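Local structure of versicolorin reductase (Brucella melitensis, 4NIM) at residues Gln133-Ile136 and Lys137-Arg141. The protein probably catalyses an NAD(P)H-dependent carbonyl reduction as a short-chain dehydrogenase/reductase, possibly on a versicolorin-like substrate. Residues are numbered along the deposited sequence; the frame is centred on the assembly and turned at random.
Sequences QEAI and KLFRR
Gln133 and Lys137 lie alongside each other one turn apart near the end of helix 114-142, one of the long helices packed against the parallel sheet of this Rossmann fold. The two side chains run the same way: Gln133 CG rests against Lys137 CE at 3.8 Å, and the backbone O of Gln133 accepts a rather long, bent i to i+4 bond from Lys137 N. With CG anti to its carbonyl carbon, Lys137 heads back along the helix, and the extended chain beyond CG takes NZ past Gln133 to the Glu134 carboxylate.

Glu134 meets it there. The chain of Glu134 folds at chi2 (-56°), swinging the carboxylate round so that OE2 sits 2.9 Å from Lys137 NZ. This i to i+3 salt bridge uses the syn side of OE2, with NZ 27° out of the carboxylate plane. The backbone bond from Leu138 N to Glu134 O is weak. On the flank toward helix 77-91, the Glu134 side chain also touches Arg81 and Val84, and Leu138 shares the contact with Val84.

Ala135 belongs to the buried face. Its O accepts from Phe139 N at 2.8 Å, nearly in line with the carbonyl, and the same oxygen lies 3.3 Å above the plane of the Phe139 ring, displaced toward the rim. Ala135 CB touches the ring at CE2, 4.1 Å off; Leu94 packs on the alanine and Ile189 on the phenylalanine, tying the helix to two neighbouring loops.

Ile136 meets Arg140 through its CG2 branch, the two side chains crossing at a slant. Ile136 O receives Arg140 N in a nearly straight bond of 2.9 Å (170° at the hydrogen), while CG2, anti to the backbone N, reaches the aliphatic part of the arginine, 3.7 Å from Arg140 CD.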
# COMPACT_ATOMS: atom_id res chain seq x y z
N GLN A 133 7.48 2.66 10.02
CA GLN A 133 8.49 2.82 11.08
C GLN A 133 9.84 2.24 10.62
O GLN A 133 10.89 2.90 10.75
CB GLN A 133 8.02 2.16 12.35
CG GLN A 133 9.00 2.16 13.52
CD GLN A 133 8.31 1.81 14.81
OE1 GLN A 133 7.54 2.61 15.38
NE2 GLN A 133 8.58 0.63 15.30
N GLU A 134 9.83 0.99 10.20
CA GLU A 134 11.07 0.34 9.82
C GLU A 134 11.69 0.95 8.57
O GLU A 134 12.92 1.02 8.47
CB GLU A 134 10.87 -1.18 9.63
CG GLU A 134 10.57 -1.92 10.91
CD GLU A 134 11.63 -1.70 11.97
OE1 GLU A 134 12.82 -1.87 11.69
OE2 GLU A 134 11.28 -1.32 13.11
N ALA A 135 10.87 1.32 7.59
CA ALA A 135 11.43 1.90 6.35
C ALA A 135 12.10 3.25 6.65
O ALA A 135 13.21 3.52 6.20
CB ALA A 135 10.33 2.07 5.31
N ILE A 136 11.48 4.06 7.50
CA ILE A 136 12.05 5.35 7.81
C ILE A 136 13.36 5.21 8.60
O ILE A 136 14.28 5.99 8.39
CB ILE A 136 11.03 6.25 8.56
CG1 ILE A 136 9.89 6.64 7.60
CG2 ILE A 136 11.70 7.49 9.16
CD1 ILE A 136 8.73 7.35 8.32
N LYS A 137 13.49 4.17 9.41
CA LYS A 137 14.75 3.95 10.09
C LYS A 137 15.88 3.69 9.04
O LYS A 137 16.97 4.23 9.15
CB LYS A 137 14.65 2.77 11.04
CG LYS A 137 13.81 3.03 12.32
CD LYS A 137 13.65 1.74 13.13
CE LYS A 137 12.69 1.91 14.32
NZ LYS A 137 12.41 0.61 15.00
N LEU A 138 15.60 2.91 8.01
CA LEU A 138 16.61 2.68 6.93
C LEU A 138 16.84 3.94 6.10
O LEU A 138 17.98 4.24 5.74
CB LEU A 138 16.17 1.55 6.01
CG LEU A 138 16.09 0.17 6.69
CD1 LEU A 138 15.84 -0.89 5.62
CD2 LEU A 138 17.32 -0.12 7.51
N PHE A 139 15.77 4.67 5.77
CA PHE A 139 15.95 5.89 4.99
C PHE A 139 16.90 6.84 5.73
O PHE A 139 17.84 7.36 5.13
CB PHE A 139 14.65 6.60 4.74
CG PHE A 139 13.66 5.83 3.87
CD1 PHE A 139 14.06 4.92 2.89
CD2 PHE A 139 12.30 6.11 4.00
CE1 PHE A 139 13.12 4.27 2.10
CE2 PHE A 139 11.35 5.47 3.23
CZ PHE A 139 11.78 4.55 2.27
N ARG A 140 16.66 7.02 7.03
CA ARG A 140 17.52 7.90 7.83
C ARG A 140 18.96 7.40 7.95
O ARG A 140 19.89 8.20 7.89
CB ARG A 140 16.95 8.10 9.22
CG ARG A 140 15.63 8.85 9.19
CD ARG A 140 14.90 8.78 10.51
NE ARG A 140 15.48 9.60 11.58
CZ ARG A 140 16.11 9.14 12.65
NH1 ARG A 140 16.34 7.85 12.85
NH2 ARG A 140 16.43 10.00 13.58
N ARG A 141 19.14 6.10 8.18
CA ARG A 141 20.45 5.53 8.37
C ARG A 141 21.31 5.81 7.13
O ARG A 141 22.50 6.13 7.26
CB ARG A 141 20.34 4.01 8.57
CG ARG A 141 21.68 3.35 8.78
CD ARG A 141 21.58 1.84 8.75
NE ARG A 141 21.44 1.38 7.38
CZ ARG A 141 21.09 0.15 7.03
NH1 ARG A 141 20.87 -0.78 7.97
NH2 ARG A 141 21.00 -0.15 5.74